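PDB 1R5B: eukaryotic peptide chain release factor GTP-binding subunit from Schizosaccharomyces pombe, which is a translational GTPase of the elongation factor Tu family, with a P-loop GTP-binding domain followed by two beta domains. Local coordinates for residues 145-158 against 181-195. Numbering follows the deposited sequence.
Sequences ADIGVLVISARRGE and INHLVVVINKMDEPS
Glu158 OE2 is gripped from two directions: Lys190 NZ comes in on its syn lone pair at 2.7 Å, while Ser153 OG donates to it from above the carboxylate plane. This cluster sits at the C-terminal ends of strands 147-153 and 184-189, adjacent and parallel in the central sheet of the P-loop GTPase domain, joined by a beta-alpha-beta crossover through helix 169-178. Lys190 reaches Glu158 on an extended chain and also bonds the backbone O of Asp53, within the probable P-loop. Ser153 OG accepts from Arg155 N, closing an ST turn. Arg155, bent at chi3 (-54°), makes a weak bond from NE to the same OE2, and Glu193 OE1 lies 3.2 Å above one face of its guanidinium, offset toward the rim. The two planes stand 75° apart; Glu193 OE2, 3.1 Å from Arg155 NH2, lies well out of the guanidinium plane, so the pair is held by charge, no N-H aimed at the oxygen.

Leading up to this network, the strands are zipped by a parallel ladder, from Val185 N to Gly148 O through to Ala154 N to Asn189 O (3.1 Å). On one face Val149 CG1 meets Val187 CG2 at 3.7 Å; on the other, Leu150 CD2 meets Leu184 CD2 against helix 169-178. Just past the end of strand 147-153, Ala154 CB rests against Ile188 CG2 at 3.6 Å, with Met191 SD 4.0 Å from that same methyl.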
loop_
_atom_site.group_PDB
_atom_site.type_symbol
_atom_site.label_atom_id
_atom_site.label_comp_id
_atom_site.label_asym_id
_atom_site.label_seq_id
_atom_site.Cartn_x
_atom_site.Cartn_y
_atom_site.Cartn_z
ATOM N N ALA A 145 0.562 7.955 10.980
ATOM C CA ALA A 145 0.987 6.578 10.768
ATOM C C ALA A 145 0.042 5.838 9.823
ATOM O O ALA A 145 -1.145 6.082 9.825
ATOM C CB ALA A 145 1.055 5.855 12.096
ATOM N N ASP A 146 0.593 4.954 9.005
ATOM C CA ASP A 146 -0.199 4.006 8.234
ATOM C C ASP A 146 -0.463 2.744 9.032
ATOM O O ASP A 146 -1.512 2.128 8.885
ATOM C CB ASP A 146 0.515 3.613 6.946
ATOM C CG ASP A 146 0.642 4.761 5.977
ATOM O OD1 ASP A 146 -0.382 5.365 5.616
ATOM O OD2 ASP A 146 1.732 5.138 5.528
ATOM N N ILE A 147 0.499 2.357 9.858
ATOM C CA ILE A 147 0.463 1.101 10.588
ATOM C C ILE A 147 0.886 1.357 12.030
ATOM O O ILE A 147 1.865 2.041 12.271
ATOM C CB ILE A 147 1.435 0.090 9.960
ATOM C CG1 ILE A 147 1.055 -0.242 8.510
ATOM C CG2 ILE A 147 1.485 -1.187 10.785
ATOM C CD1 ILE A 147 2.220 -0.847 7.706
ATOM N N GLY A 148 0.137 0.826 12.980
ATOM C CA GLY A 148 0.473 0.893 14.388
ATOM C C GLY A 148 0.740 -0.516 14.859
ATOM O O GLY A 148 -0.053 -1.411 14.586
ATOM N N VAL A 149 1.881 -0.723 15.505
ATOM C CA VAL A 149 2.250 -2.029 16.027
ATOM C C VAL A 149 2.355 -1.920 17.545
ATOM O O VAL A 149 3.215 -1.197 18.056
ATOM C CB VAL A 149 3.588 -2.522 15.464
ATOM C CG1 VAL A 149 3.909 -3.918 16.018
ATOM C CG2 VAL A 149 3.561 -2.567 13.929
ATOM N N LEU A 150 1.447 -2.579 18.259
ATOM C CA LEU A 150 1.508 -2.621 19.722
ATOM C C LEU A 150 2.329 -3.847 20.111
ATOM O O LEU A 150 1.956 -4.961 19.774
ATOM C CB LEU A 150 0.095 -2.684 20.319
ATOM C CG LEU A 150 -0.043 -2.853 21.832
ATOM C CD1 LEU A 150 0.534 -1.665 22.557
ATOM C CD2 LEU A 150 -1.510 -3.032 22.208
ATOM N N VAL A 151 3.455 -3.638 20.795
ATOM C CA VAL A 151 4.342 -4.738 21.195
ATOM C C VAL A 151 4.084 -5.106 22.635
ATOM O O VAL A 151 4.214 -4.272 23.524
ATOM C CB VAL A 151 5.819 -4.374 21.000
ATOM C CG1 VAL A 151 6.699 -5.604 21.146
ATOM C CG2 VAL A 151 6.031 -3.741 19.612
ATOM N N ILE A 152 3.695 -6.358 22.858
ATOM C CA ILE A 152 3.343 -6.862 24.185
ATOM C C ILE A 152 4.286 -7.997 24.586
ATOM O O ILE A 152 4.608 -8.851 23.770
ATOM C CB ILE A 152 1.886 -7.368 24.199
ATOM C CG1 ILE A 152 0.901 -6.234 23.876
ATOM C CG2 ILE A 152 1.539 -7.989 25.555
ATOM C CD1 ILE A 152 0.735 -5.187 24.973
ATOM N N SER A 153 4.733 -7.998 25.837
ATOM C CA SER A 153 5.558 -9.081 26.348
ATOM C C SER A 153 4.688 -10.265 26.739
ATOM O O SER A 153 3.674 -10.098 27.418
ATOM C CB SER A 153 6.348 -8.633 27.572
ATOM O OG SER A 153 6.975 -9.745 28.185
ATOM N N ALA A 154 5.113 -11.457 26.330
ATOM C CA ALA A 154 4.417 -12.698 26.650
ATOM C C ALA A 154 4.960 -13.340 27.924
ATOM O O ALA A 154 4.368 -14.278 28.432
ATOM C CB ALA A 154 4.523 -13.673 25.495
ATOM N N ARG A 155 6.088 -12.848 28.429
ATOM C CA ARG A 155 6.668 -13.360 29.674
ATOM C C ARG A 155 5.648 -13.356 30.821
ATOM O O ARG A 155 4.905 -12.395 30.984
ATOM C CB ARG A 155 7.884 -12.519 30.068
ATOM C CG ARG A 155 8.642 -13.005 31.318
ATOM C CD ARG A 155 9.379 -11.901 32.070
ATOM N NE ARG A 155 10.275 -11.146 31.188
ATOM C CZ ARG A 155 11.576 -10.932 31.390
ATOM N NH1 ARG A 155 12.208 -11.412 32.467
ATOM N NH2 ARG A 155 12.263 -10.226 30.492
ATOM N N ARG A 156 5.617 -14.428 31.609
ATOM C CA ARG A 156 4.743 -14.484 32.780
ATOM C C ARG A 156 5.184 -13.415 33.775
ATOM O O ARG A 156 6.385 -13.187 33.958
ATOM C CB ARG A 156 4.780 -15.879 33.425
ATOM C CG ARG A 156 4.189 -16.977 32.536
ATOM C CD ARG A 156 3.999 -18.342 33.207
ATOM N NE ARG A 156 3.663 -19.344 32.197
ATOM C CZ ARG A 156 2.457 -19.504 31.638
ATOM N NH1 ARG A 156 1.411 -18.756 32.004
ATOM N NH2 ARG A 156 2.291 -20.435 30.700
ATOM N N GLY A 157 4.214 -12.761 34.412
ATOM C CA GLY A 157 4.489 -11.597 35.247
ATOM C C GLY A 157 4.438 -10.283 34.477
ATOM O O GLY A 157 3.676 -9.395 34.832
ATOM N N GLU A 158 5.221 -10.166 33.408
ATOM C CA GLU A 158 5.336 -8.902 32.669
ATOM C C GLU A 158 4.060 -8.555 31.882
ATOM O O GLU A 158 3.569 -7.433 31.955
ATOM C CB GLU A 158 6.547 -8.955 31.729
ATOM C CG GLU A 158 7.204 -7.610 31.449
ATOM C CD GLU A 158 8.245 -7.699 30.350
ATOM O OE1 GLU A 158 8.608 -6.652 29.774
ATOM O OE2 GLU A 158 8.694 -8.821 30.049
ATOM N N ILE A 181 -4.975 4.769 14.469
ATOM C CA ILE A 181 -4.790 3.343 14.173
ATOM C C ILE A 181 -6.065 2.598 14.446
ATOM O O ILE A 181 -6.377 2.299 15.592
ATOM C CB ILE A 181 -3.648 2.698 15.029
ATOM C CG1 ILE A 181 -2.354 3.496 14.891
ATOM C CG2 ILE A 181 -3.439 1.240 14.600
ATOM C CD1 ILE A 181 -1.983 3.766 13.443
ATOM N N ASN A 182 -6.800 2.317 13.381
ATOM C CA ASN A 182 -8.060 1.597 13.447
ATOM C C ASN A 182 -7.896 0.128 13.106
ATOM O O ASN A 182 -8.818 -0.665 13.280
ATOM C CB ASN A 182 -9.081 2.255 12.517
ATOM C CG ASN A 182 -9.433 3.663 12.955
ATOM O OD1 ASN A 182 -9.607 4.560 12.137
ATOM N ND2 ASN A 182 -9.529 3.863 14.254
ATOM N N HIS A 183 -6.727 -0.239 12.609
ATOM C CA HIS A 183 -6.396 -1.636 12.399
ATOM C C HIS A 183 -5.055 -1.856 13.080
ATOM O O HIS A 183 -4.009 -1.489 12.562
ATOM C CB HIS A 183 -6.321 -1.938 10.911
ATOM C CG HIS A 183 -5.975 -3.353 10.602
ATOM N ND1 HIS A 183 -4.687 -3.828 10.667
ATOM C CD2 HIS A 183 -6.743 -4.397 10.216
ATOM C CE1 HIS A 183 -4.674 -5.105 10.329
ATOM N NE2 HIS A 183 -5.909 -5.474 10.047
ATOM N N LEU A 184 -5.109 -2.420 14.272
ATOM C CA LEU A 184 -3.949 -2.528 15.123
ATOM C C LEU A 184 -3.246 -3.852 14.868
ATOM O O LEU A 184 -3.874 -4.899 14.886
ATOM C CB LEU A 184 -4.407 -2.445 16.574
ATOM C CG LEU A 184 -3.354 -2.285 17.652
ATOM C CD1 LEU A 184 -2.571 -1.016 17.437
ATOM C CD2 LEU A 184 -4.039 -2.241 19.002
ATOM N N VAL A 185 -1.951 -3.790 14.613
ATOM C CA VAL A 185 -1.105 -4.977 14.614
ATOM C C VAL A 185 -0.525 -5.147 16.025
ATOM O O VAL A 185 0.125 -4.244 16.542
ATOM C CB VAL A 185 0.032 -4.858 13.590
ATOM C CG1 VAL A 185 0.903 -6.090 13.620
ATOM C CG2 VAL A 185 -0.535 -4.642 12.188
ATOM N N VAL A 186 -0.783 -6.297 16.639
ATOM C CA VAL A 186 -0.368 -6.576 18.000
ATOM C C VAL A 186 0.656 -7.700 17.938
ATOM O O VAL A 186 0.333 -8.826 17.547
ATOM C CB VAL A 186 -1.559 -7.014 18.874
ATOM C CG1 VAL A 186 -1.077 -7.483 20.256
ATOM C CG2 VAL A 186 -2.542 -5.906 19.019
ATOM N N VAL A 187 1.884 -7.386 18.314
ATOM C CA VAL A 187 2.985 -8.333 18.266
ATOM C C VAL A 187 3.228 -8.900 19.680
ATOM O O VAL A 187 3.537 -8.167 20.618
ATOM C CB VAL A 187 4.220 -7.634 17.652
ATOM C CG1 VAL A 187 5.481 -8.261 18.064
ATOM C CG2 VAL A 187 4.111 -7.656 16.116
ATOM N N ILE A 188 3.018 -10.201 19.838
ATOM C CA ILE A 188 3.264 -10.868 21.098
ATOM C C ILE A 188 4.749 -11.274 21.107
ATOM O O ILE A 188 5.137 -12.233 20.436
ATOM C CB ILE A 188 2.353 -12.120 21.259
ATOM C CG1 ILE A 188 0.860 -11.779 21.108
ATOM C CG2 ILE A 188 2.609 -12.799 22.606
ATOM C CD1 ILE A 188 0.336 -10.815 22.089
ATOM N N ASN A 189 5.563 -10.544 21.874
ATOM C CA ASN A 189 7.022 -10.676 21.860
ATOM C C ASN A 189 7.530 -11.616 22.960
ATOM O O ASN A 189 6.770 -12.022 23.832
ATOM C CB ASN A 189 7.632 -9.280 22.017
ATOM C CG ASN A 189 9.121 -9.232 21.693
ATOM O OD1 ASN A 189 9.857 -8.410 22.238
ATOM N ND2 ASN A 189 9.562 -10.096 20.798
ATOM N N LYS A 190 8.814 -11.965 22.895
ATOM C CA LYS A 190 9.484 -12.805 23.891
ATOM C C LYS A 190 8.950 -14.235 23.954
ATOM O O LYS A 190 8.954 -14.856 25.015
ATOM C CB LYS A 190 9.439 -12.161 25.284
ATOM C CG LYS A 190 9.806 -10.681 25.312
ATOM C CD LYS A 190 10.096 -10.237 26.739
ATOM C CE LYS A 190 10.784 -8.886 26.815
ATOM N NZ LYS A 190 10.494 -8.235 28.128
ATOM N N MET A 191 8.525 -14.770 22.816
ATOM C CA MET A 191 8.000 -16.132 22.759
ATOM C C MET A 191 9.078 -17.194 23.073
ATOM O O MET A 191 8.750 -18.309 23.468
ATOM C CB MET A 191 7.361 -16.403 21.388
ATOM C CG MET A 191 6.105 -15.571 21.087
ATOM S SD MET A 191 4.685 -15.856 22.172
ATOM C CE MET A 191 4.414 -17.504 22.016
ATOM N N ASP A 192 10.348 -16.826 22.905
ATOM C CA ASP A 192 11.490 -17.709 23.111
ATOM C C ASP A 192 11.882 -17.899 24.584
ATOM O O ASP A 192 12.562 -18.871 24.933
ATOM C CB ASP A 192 12.703 -17.137 22.354
ATOM C CG ASP A 192 13.314 -15.905 23.048
ATOM O OD1 ASP A 192 12.689 -14.819 23.036
ATOM O OD2 ASP A 192 14.417 -15.934 23.641
ATOM N N GLU A 193 11.469 -16.962 25.436
ATOM C CA GLU A 193 11.929 -16.896 26.828
ATOM C C GLU A 193 11.576 -18.136 27.668
ATOM O O GLU A 193 10.694 -18.890 27.310
ATOM C CB GLU A 193 11.370 -15.633 27.496
ATOM C CG GLU A 193 12.181 -14.373 27.216
ATOM C CD GLU A 193 12.047 -13.318 28.307
ATOM O OE1 GLU A 193 11.369 -13.569 29.329
ATOM O OE2 GLU A 193 12.633 -12.224 28.145
ATOM N N PRO A 194 12.284 -18.362 28.769
ATOM C CA PRO A 194 12.005 -19.506 29.658
ATOM C C PRO A 194 10.521 -19.764 30.018
ATOM O O PRO A 194 10.065 -20.908 29.965
ATOM C CB PRO A 194 12.790 -19.145 30.923
ATOM C CG PRO A 194 13.944 -18.331 30.424
ATOM C CD PRO A 194 13.445 -17.576 29.229
ATOM N N SER A 195 9.789 -18.712 30.375
ATOM C CA SER A 195 8.415 -18.837 30.874
ATOM C C SER A 195 7.408 -19.102 29.754
ATOM O O SER A 195 6.315 -19.628 29.989
ATOM C CB SER A 195 8.025 -17.555 31.598
ATOM O OG SER A 195 8.083 -16.452 30.713
#